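PDB 4JGA: 3-oxoacyl-[acyl-carrier-protein] synthase 2, which probably catalyses the chain-extending condensation of fatty acid synthesis, joining malonyl-acyl carrier protein to a growing acyl chain with loss of carbon dioxide. Local coordinates for residues 93-96 and 97-101; 154-157 and 158-162; 214-218 and 219-223. All blocks are in the same frame, centred on the assembly; numbering follows the deposited sequence.

Contact 1 (93-96 and 97-101)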
ATOM      1  N   LYS A  93       9.133  13.436   6.169  1.00 15.68           N
ATOM      2  CA  LYS A  93      10.480  12.983   5.854  1.00 15.81           C
ATOM      3  C   LYS A  93      10.564  11.672   5.099  1.00 14.92           C
ATOM      4  O   LYS A  93      11.490  11.511   4.330  1.00 14.68           O
ATOM      5  CB  LYS A  93      11.325  12.868   7.121  1.00 17.18           C
ATOM      6  CG  LYS A  93      11.817  14.218   7.574  1.00 18.25           C
ATOM      7  CD  LYS A  93      12.060  14.258   9.060  1.00 19.71           C
ATOM      8  CE  LYS A  93      13.269  13.471   9.468  1.00 20.68           C
ATOM      9  NZ  LYS A  93      14.259  14.461   9.953  1.00 22.07           N
ATOM     10  N   PHE A  94       9.618  10.740   5.289  1.00 14.45           N
ATOM     11  CA  PHE A  94       9.662   9.514   4.482  1.00 13.73           C
ATOM     12  C   PHE A  94       9.609   9.885   3.013  1.00 12.97           C
ATOM     13  O   PHE A  94      10.288   9.271   2.209  1.00 12.65           O
ATOM     14  CB  PHE A  94       8.625   8.442   4.856  1.00 13.73           C
ATOM     15  CG  PHE A  94       7.288   8.591   4.174  1.00 13.27           C
ATOM     16  CD1 PHE A  94       6.307   9.405   4.722  1.00 13.62           C
ATOM     17  CD2 PHE A  94       7.000   7.894   3.008  1.00 12.63           C
ATOM     18  CE1 PHE A  94       5.083   9.566   4.104  1.00 13.50           C
ATOM     19  CE2 PHE A  94       5.791   8.060   2.383  1.00 12.54           C
ATOM     20  CZ  PHE A  94       4.821   8.882   2.937  1.00 13.02           C
ATOM     21  N   ILE A  95       8.874  10.935   2.680  1.00 12.85           N
ATOM     22  CA  ILE A  95       8.779  11.402   1.301  1.00 12.50           C
ATOM     23  C   ILE A  95      10.099  12.091   0.870  1.00 12.67           C
ATOM     24  O   ILE A  95      10.551  11.897  -0.257  1.00 12.43           O
ATOM     25  CB  ILE A  95       7.546  12.298   1.083  1.00 12.71           C
ATOM     26  CG1 ILE A  95       6.290  11.421   1.184  1.00 12.68           C
ATOM     27  CG2 ILE A  95       7.642  13.004  -0.258  1.00 12.73           C
ATOM     28  CD1 ILE A  95       4.972  12.163   1.300  1.00 13.22           C
ATOM     29  N   HIS A  96      10.727  12.845   1.773  1.00 13.20           N
ATOM     30  CA  HIS A  96      11.995  13.471   1.463  1.00 13.61           C
ATOM     31  C   HIS A  96      13.018  12.375   1.108  1.00 13.46           C
ATOM     32  O   HIS A  96      13.711  12.485   0.115  1.00 13.44           O
ATOM     33  CB  HIS A  96      12.573  14.253   2.621  1.00 14.49           C
ATOM     34  CG  HIS A  96      11.722  15.384   3.116  1.00 14.81           C
ATOM     35  ND1 HIS A  96      12.050  16.089   4.255  1.00 15.64           N
ATOM     36  CD2 HIS A  96      10.542  15.879   2.694  1.00 14.62           C
ATOM     37  CE1 HIS A  96      11.128  17.010   4.481  1.00 15.82           C
ATOM     38  NE2 HIS A  96      10.200  16.896   3.554  1.00 15.28           N
ATOM     39  N   TYR A  97      13.114  11.352   1.939  1.00 13.44           N
ATOM     40  CA  TYR A  97      14.074  10.296   1.717  1.00 13.61           C
ATOM     41  C   TYR A  97      13.762   9.536   0.417  1.00 12.95           C
ATOM     42  O   TYR A  97      14.660   9.234  -0.360  1.00 13.08           O
ATOM     43  CB  TYR A  97      14.102   9.314   2.882  1.00 14.00           C
ATOM     44  CG  TYR A  97      14.460   9.896   4.229  1.00 14.94           C
ATOM     45  CD1 TYR A  97      15.229  11.070   4.356  1.00 15.58           C
ATOM     46  CD2 TYR A  97      14.037   9.272   5.397  1.00 15.41           C
ATOM     47  CE1 TYR A  97      15.569  11.576   5.610  1.00 16.63           C
ATOM     48  CE2 TYR A  97      14.381   9.766   6.643  1.00 16.50           C
ATOM     49  CZ  TYR A  97      15.121  10.921   6.752  1.00 17.04           C
ATOM     50  OH  TYR A  97      15.436  11.371   8.003  1.00 18.26           O
ATOM     51  N   GLY A  98      12.486   9.248   0.202  1.00 12.41           N
ATOM     52  CA  GLY A  98      12.001   8.523  -0.985  1.00 11.92           C
ATOM     53  C   GLY A  98      12.308   9.295  -2.264  1.00 11.97           C
ATOM     54  O   GLY A  98      12.801   8.729  -3.226  1.00 11.97           O
ATOM     55  N   VAL A  99      12.022  10.574  -2.274  1.00 12.25           N
ATOM     56  CA  VAL A  99      12.259  11.395  -3.453  1.00 12.54           C
ATOM     57  C   VAL A  99      13.760  11.488  -3.727  1.00 13.04           C
ATOM     58  O   VAL A  99      14.176  11.418  -4.870  1.00 13.18           O
ATOM     59  CB  VAL A  99      11.628  12.783  -3.311  1.00 12.97           C
ATOM     60  CG1 VAL A  99      12.010  13.684  -4.481  1.00 13.61           C
ATOM     61  CG2 VAL A  99      10.103  12.673  -3.267  1.00 12.70           C
ATOM     62  N   ALA A 100      14.551  11.594  -2.676  1.00 13.43           N
ATOM     63  CA  ALA A 100      15.990  11.634  -2.834  1.00 14.24           C
ATOM     64  C   ALA A 100      16.532  10.320  -3.453  1.00 14.07           C
ATOM     65  O   ALA A 100      17.312  10.350  -4.409  1.00 14.48           O
ATOM     66  CB  ALA A 100      16.657  11.938  -1.496  1.00 14.93           C
ATOM     67  N   ALA A 101      16.116   9.178  -2.915  1.00 13.53           N
ATOM     68  CA  ALA A 101      16.574   7.903  -3.455  1.00 13.46           C
ATOM     69  C   ALA A 101      16.086   7.699  -4.920  1.00 12.92           C
ATOM     70  O   ALA A 101      16.825   7.208  -5.775  1.00 13.22           O
ATOM     71  CB  ALA A 101      16.144   6.753  -2.567  1.00 13.25           C
TER
HETATM   72  O   HOH W   1      16.907  13.674   8.518  1.00 35.89           O

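Contact 2 (154-157 and 158-162)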
ATOM      1  N   PHE A 154      -1.344  21.529   3.813  1.00 13.31           N
ATOM      2  CA  PHE A 154      -0.541  20.434   3.290  1.00 12.92           C
ATOM      3  C   PHE A 154      -0.640  19.119   4.097  1.00 12.15           C
ATOM      4  O   PHE A 154      -0.061  18.118   3.692  1.00 11.43           O
ATOM      5  CB  PHE A 154       0.925  20.864   3.234  1.00 13.59           C
ATOM      6  CG  PHE A 154       1.207  21.847   2.173  1.00 14.46           C
ATOM      7  CD1 PHE A 154       1.553  21.420   0.896  1.00 14.73           C
ATOM      8  CD2 PHE A 154       1.133  23.196   2.431  1.00 15.67           C
ATOM      9  CE1 PHE A 154       1.833  22.340  -0.101  1.00 15.61           C
ATOM     10  CE2 PHE A 154       1.388  24.129   1.444  1.00 16.37           C
ATOM     11  CZ  PHE A 154       1.745  23.706   0.173  1.00 16.36           C
ATOM     12  N   PHE A 155      -1.385  19.106   5.215  1.00 11.93           N
ATOM     13  CA  PHE A 155      -1.400  17.941   6.101  1.00 11.43           C
ATOM     14  C   PHE A 155      -1.739  16.601   5.404  1.00 10.95           C
ATOM     15  O   PHE A 155      -0.974  15.620   5.517  1.00 10.72           O
ATOM     16  CB  PHE A 155      -2.346  18.160   7.282  1.00 11.54           C
ATOM     17  CG  PHE A 155      -2.519  16.932   8.134  1.00 11.07           C
ATOM     18  CD1 PHE A 155      -1.407  16.305   8.710  1.00 10.71           C
ATOM     19  CD2 PHE A 155      -3.780  16.347   8.301  1.00 10.89           C
ATOM     20  CE1 PHE A 155      -1.561  15.144   9.445  1.00 10.49           C
ATOM     21  CE2 PHE A 155      -3.937  15.200   9.053  1.00 10.59           C
ATOM     22  CZ  PHE A 155      -2.828  14.586   9.634  1.00 10.35           C
ATOM     23  N   ILE A 156      -2.852  16.551   4.677  1.00 10.81           N
ATOM     24  CA  ILE A 156      -3.266  15.283   4.063  1.00 10.37           C
ATOM     25  C   ILE A 156      -2.227  14.766   3.073  1.00  9.79           C
ATOM     26  O   ILE A 156      -1.685  13.672   3.273  1.00  9.32           O
ATOM     27  CB  ILE A 156      -4.681  15.358   3.445  1.00 10.60           C
ATOM     28  CG1 ILE A 156      -5.726  15.626   4.540  1.00 11.01           C
ATOM     29  CG2 ILE A 156      -4.993  14.069   2.703  1.00 10.40           C
ATOM     30  CD1 ILE A 156      -5.849  14.521   5.575  1.00 10.88           C
ATOM     31  N   PRO A 157      -1.912  15.531   2.003  1.00 10.00           N
ATOM     32  CA  PRO A 157      -0.888  14.972   1.081  1.00  9.73           C
ATOM     33  C   PRO A 157       0.466  14.667   1.755  1.00  9.88           C
ATOM     34  O   PRO A 157       1.171  13.703   1.375  1.00  9.91           O
ATOM     35  CB  PRO A 157      -0.764  16.064  -0.022  1.00 10.08           C
ATOM     36  CG  PRO A 157      -1.307  17.315   0.591  1.00 10.63           C
ATOM     37  CD  PRO A 157      -2.409  16.834   1.529  1.00 10.46           C
ATOM     38  N   ALA A 158       0.843  15.477   2.739  1.00 10.15           N
ATOM     39  CA  ALA A 158       2.124  15.294   3.418  1.00 10.46           C
ATOM     40  C   ALA A 158       2.207  13.983   4.183  1.00 10.32           C
ATOM     41  O   ALA A 158       3.315  13.492   4.442  1.00 10.48           O
ATOM     42  CB  ALA A 158       2.373  16.435   4.372  1.00 10.85           C
ATOM     43  N   SER A 159       1.041  13.447   4.536  1.00 10.15           N
ATOM     44  CA  SER A 159       0.893  12.251   5.340  1.00 10.16           C
ATOM     45  C   SER A 159       0.570  10.986   4.519  1.00  9.81           C
ATOM     46  O   SER A 159       0.631   9.870   5.053  1.00 11.28           O
ATOM     47  CB  SER A 159      -0.275  12.423   6.323  1.00 10.39           C
ATOM     48  OG  SER A 159      -0.058  13.499   7.232  1.00 11.06           O
ATOM     49  N   LEU A 160       0.210  11.125   3.259  1.00  9.15           N
ATOM     50  CA  LEU A 160      -0.253   9.976   2.489  1.00  8.61           C
ATOM     51  C   LEU A 160       0.895   9.174   1.900  1.00  8.19           C
ATOM     52  O   LEU A 160       1.762   9.718   1.221  1.00  7.81           O
ATOM     53  CB  LEU A 160      -1.161  10.435   1.365  1.00  8.61           C
ATOM     54  CG  LEU A 160      -2.558  10.923   1.703  1.00  8.74           C
ATOM     55  CD1 LEU A 160      -3.244  11.426   0.449  1.00  9.00           C
ATOM     56  CD2 LEU A 160      -3.372   9.788   2.281  1.00  8.76           C
ATOM     57  N   ILE A 161       0.879   7.865   2.142  1.00  7.89           N
ATOM     58  CA  ILE A 161       1.935   6.981   1.594  1.00  7.63           C
ATOM     59  C   ILE A 161       2.135   7.153   0.091  1.00  7.41           C
ATOM     60  O   ILE A 161       3.258   7.175  -0.416  1.00  7.37           O
ATOM     61  CB  ILE A 161       1.719   5.501   2.004  1.00  7.56           C
ATOM     62  CG1 ILE A 161       1.994   5.373   3.498  1.00  7.75           C
ATOM     63  CG2 ILE A 161       2.662   4.572   1.236  1.00  7.49           C
ATOM     64  CD1 ILE A 161       1.697   4.028   4.127  1.00  7.93           C
ATOM     65  N   ASN A 162       1.045   7.313  -0.631  1.00  7.37           N
ATOM     66  CA  ASN A 162       1.121   7.332  -2.076  1.00  7.19           C
ATOM     67  C   ASN A 162       1.613   8.652  -2.663  1.00  7.43           C
ATOM     68  O   ASN A 162       1.824   8.752  -3.883  1.00  7.41           O
ATOM     69  CB  ASN A 162      -0.210   6.939  -2.697  1.00  7.23           C
ATOM     70  CG  ASN A 162      -1.249   8.018  -2.567  1.00  7.41           C
ATOM     71  OD1 ASN A 162      -1.625   8.423  -1.457  1.00  7.69           O
ATOM     72  ND2 ASN A 162      -1.741   8.467  -3.686  1.00  7.42           N
TER

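Contact 3 (214-218 and 219-223)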
ATOM      1  N   ALA A 214      10.608   6.820   7.773  1.00  9.30           N
ATOM      2  CA  ALA A 214      11.094   7.742   8.776  1.00  9.85           C
ATOM      3  C   ALA A 214      10.325   7.485  10.058  1.00  9.88           C
ATOM      4  O   ALA A 214       9.478   8.270  10.457  1.00  9.82           O
ATOM      5  CB  ALA A 214      10.918   9.184   8.317  1.00 10.03           C
ATOM      6  N   PRO A 215      10.615   6.356  10.712  1.00 10.03           N
ATOM      7  CA  PRO A 215       9.765   5.918  11.792  1.00 10.07           C
ATOM      8  C   PRO A 215      10.294   6.273  13.181  1.00 10.85           C
ATOM      9  O   PRO A 215       9.639   5.952  14.183  1.00 10.99           O
ATOM     10  CB  PRO A 215       9.830   4.423  11.629  1.00  9.94           C
ATOM     11  CG  PRO A 215      11.286   4.188  11.286  1.00 10.23           C
ATOM     12  CD  PRO A 215      11.679   5.379  10.450  1.00 10.23           C
ATOM     13  N   VAL A 216      11.463   6.902  13.249  1.00 11.36           N
ATOM     14  CA  VAL A 216      12.090   7.180  14.526  1.00 12.15           C
ATOM     15  C   VAL A 216      11.516   8.486  15.098  1.00 12.32           C
ATOM     16  O   VAL A 216      12.092   9.569  14.934  1.00 12.71           O
ATOM     17  CB  VAL A 216      13.632   7.234  14.422  1.00 12.76           C
ATOM     18  CG1 VAL A 216      14.263   7.365  15.802  1.00 13.62           C
ATOM     19  CG2 VAL A 216      14.148   5.980  13.711  1.00 12.69           C
ATOM     20  N   THR A 217      10.366   8.341  15.757  1.00 12.18           N
ATOM     21  CA  THR A 217       9.677   9.413  16.457  1.00 12.46           C
ATOM     22  C   THR A 217       9.336   8.913  17.861  1.00 12.87           C
ATOM     23  O   THR A 217       9.430   7.693  18.150  1.00 12.72           O
ATOM     24  CB  THR A 217       8.359   9.808  15.725  1.00 11.89           C
ATOM     25  OG1 THR A 217       7.297   8.910  16.101  1.00 11.47           O
ATOM     26  CG2 THR A 217       8.554   9.752  14.219  1.00 11.46           C
ATOM     27  N   PRO A 218       8.887   9.838  18.738  1.00 13.35           N
ATOM     28  CA  PRO A 218       8.582   9.405  20.105  1.00 13.56           C
ATOM     29  C   PRO A 218       7.537   8.273  20.140  1.00 13.00           C
ATOM     30  O   PRO A 218       7.719   7.247  20.823  1.00 13.10           O
ATOM     31  CB  PRO A 218       8.029  10.693  20.750  1.00 14.05           C
ATOM     32  CG  PRO A 218       8.700  11.815  20.008  1.00 14.08           C
ATOM     33  CD  PRO A 218       8.769  11.304  18.583  1.00 13.44           C
ATOM     34  N   VAL A 219       6.469   8.429  19.381  1.00 12.27           N
ATOM     35  CA  VAL A 219       5.394   7.419  19.411  1.00 11.87           C
ATOM     36  C   VAL A 219       5.803   6.146  18.656  1.00 11.39           C
ATOM     37  O   VAL A 219       5.425   5.039  19.039  1.00 11.36           O
ATOM     38  CB  VAL A 219       4.052   7.986  18.926  1.00 11.50           C
ATOM     39  CG1 VAL A 219       3.970   7.988  17.416  1.00 10.99           C
ATOM     40  CG2 VAL A 219       2.884   7.172  19.487  1.00 11.57           C
ATOM     41  N   GLY A 220       6.647   6.305  17.644  1.00 11.02           N
ATOM     42  CA  GLY A 220       7.212   5.166  16.913  1.00 10.86           C
ATOM     43  C   GLY A 220       8.101   4.276  17.772  1.00 11.36           C
ATOM     44  O   GLY A 220       7.921   3.051  17.819  1.00 11.44           O
ATOM     45  N   VAL A 221       9.078   4.880  18.434  1.00 11.77           N
ATOM     46  CA  VAL A 221       9.960   4.127  19.295  1.00 12.37           C
ATOM     47  C   VAL A 221       9.152   3.534  20.452  1.00 12.63           C
ATOM     48  O   VAL A 221       9.330   2.382  20.798  1.00 12.76           O
ATOM     49  CB  VAL A 221      11.125   5.003  19.844  1.00 12.98           C
ATOM     50  CG1 VAL A 221      11.997   4.204  20.798  1.00 13.65           C
ATOM     51  CG2 VAL A 221      11.959   5.559  18.682  1.00 12.88           C
ATOM     52  N   ALA A 222       8.285   4.349  21.073  1.00 12.71           N
ATOM     53  CA  ALA A 222       7.454   3.855  22.178  1.00 13.02           C
ATOM     54  C   ALA A 222       6.625   2.649  21.713  1.00 12.70           C
ATOM     55  O   ALA A 222       6.513   1.655  22.422  1.00 13.12           O
ATOM     56  CB  ALA A 222       6.544   4.948  22.695  1.00 13.02           C
ATOM     57  N   GLY A 223       6.106   2.727  20.491  1.00 12.01           N
ATOM     58  CA  GLY A 223       5.338   1.624  19.888  1.00 11.77           C
ATOM     59  C   GLY A 223       6.082   0.324  19.807  1.00 12.11           C
ATOM     60  O   GLY A 223       5.604  -0.720  20.267  1.00 12.36           O
TER

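Contact 1 (93-96 and 97-101)
The phenol oxygen of Tyr97 is approached by Lys93 from one turn earlier in helix 93-109, directly through carbon and indirectly through water. Lys93 CE packs against Tyr97 OH at 3.4 Å, while one water lies 2.8 Å from Tyr97 OH and 3.1 Å from Lys93 NZ, accepting from the ammonium group. Glu256 adds a weak hydrogen bond to the same hydroxyl. This is i to i+4 packing on an α-helix in the N-terminal half of a thiolase-type fold. The two side chains run alongside each other and point the same way. Lys93 bends at chi3 (72°) and again at chi4, which brings its end round to the phenol oxygen; the bridging water sits at the edge of the ring, in its plane.

The backbone carbonyl of Lys93 also meets the ring: Tyr97 N donates an almost straight bond to Lys93 O, and that carbonyl oxygen lies over one ring face, displaced toward the rim and closest to CG. Phe74 meets the ring edge-to-face, and Ala258 of strand 257-265 packs against Tyr97 as well.

The next three residues continue the i to i+4 pattern: Gly98 N to Phe94 O, Val99 N to Ile95 O and Ala100 N to His96 O. On another flank the branches of Ile95 and Val99 cross obliquely, and this surface faces helix 163-172, with Ile95 on Leu163 and Leu167 and Val99 on Leu164. The imidazole of His96 lies with one face over Lys93 CA, displaced toward its rim. Ile95 CG2 and Val99 CG2 are 3.9 Å apart, and the same Val99 CG2 comes within 3.1 Å of Ile95 O.

Contact 2 (154-157 and 158-162)
Ser159 folds back on Phe155 by hydrogen bonding in the short helix 155-159. Ser159 OG donates to Phe155 O at 2.9 Å, and Ser159 N adds a weak bond to the same oxygen, so one carbonyl holds both groups. With chi1 at -62° the hydroxyl stays beside the serine's own backbone N, which lets side chain and amide reach the same turn. The hydroxyl meets the carbonyl from a position tilted 33° out of its plane. The N-terminal end is α-helical in pattern, Ala158 N bonding to Phe154 O at 2.9 Å. Farther on the spacing shortens: Ser159 N also reaches Ile156 O at 3.0 Å, coming from above the carbonyl plane, and Leu160 N bonds weakly to Pro157 O at 3.3 Å. These i to i+3 links wind the end of the helix tighter, in 3-10 fashion, just before Leu160 leaves helical geometry.

Contacts of the phenyl ring with a polar atom form the second group. Phe155 CE1 lies 3.1 Å from Ser159 OG, which approaches the ring obliquely. The CG of Phe155, anti to its backbone N (chi1 173°), swings the ring forward along the helix, toward the Ser159 hydroxyl.

Apolar packing makes up the third group, Ile156 CG2 touching Leu160 CD1 at 3.9 Å. Separately, Leu160 CG makes a carbon-to-carbonyl contact with Ile156 O.

Met135 and Ile136 of helix 133-146 cover the serine, while the second subunit supplies Val219 against Phe155 and Gly223 against Ile156. Because the serine hydroxyl spends its proton within its own helix, the turn can be buried between helix 133-146 and the partner subunit with this donor already satisfied.

Contact 3 (214-218 and 219-223)
Thr217 caps the start of helix 218-226 by accepting from Gly220 N, and a carboxylate from another helix joins in. Thr217 OG1 lies 3.1 Å from Gly220 N, with an N-H...O angle of 159°. Glu137 of helix 133-146 bonds to the same hydroxyl through OE1 and to Val219 N through OE2, so one acid ties the cap to a first-turn amide; its negative charge would probably suit the positive end of the helix dipole. At chi1 83° the hydroxyl sits between its own backbone N and carbonyl carbon, facing the first turn. A methyl of Val219, CG1, lies beside this capping hydroxyl, 3.7 Å from Thr217 OG1.

The main chain backs this up. Val221 N points straight at Thr217 O (2.8 Å), and Ala222 N bonds to Pro218 O at 3.0 Å. Pro218, the first residue of the helix, has no N-H to place. Just ahead, Val216 is the centre of an inverse gamma turn closed by Thr217 N and Pro215 O at 3.0 Å, which turns the chain into the cap.

Apolar contact is light: Val216 CG1 meets Val221 CG2 at 4.1 Å. Ala222 packs on Gly149 of the second subunit. Together these features form a threonine N-cap, at the passage from strand 206-213 into helix 218-226 of this thiolase-type fold.

All three contacts are mostly buried and local: contact 1 covers the first turns of a long helix, contact 2 a short helix and its end, contact 3 an N-cap. Contact 1 lies nearest the chain's centre, where no second subunit touches it; contacts 2 and 3 both border the partner. Contacts 1 and 2 touch directly, Phe94 CZ lying 3.6 Å from Leu160 O, and Ala214 of contact 3 packs on Lys93 and Tyr97. Within one chain contacts 2 and 3 stay about 10 Å apart at their nearest atoms, yet both lean on helix 133-146. A hydroxyl takes part in each: water-bridged in contact 1, a donor in contact 2, a cap acceptor in contact 3.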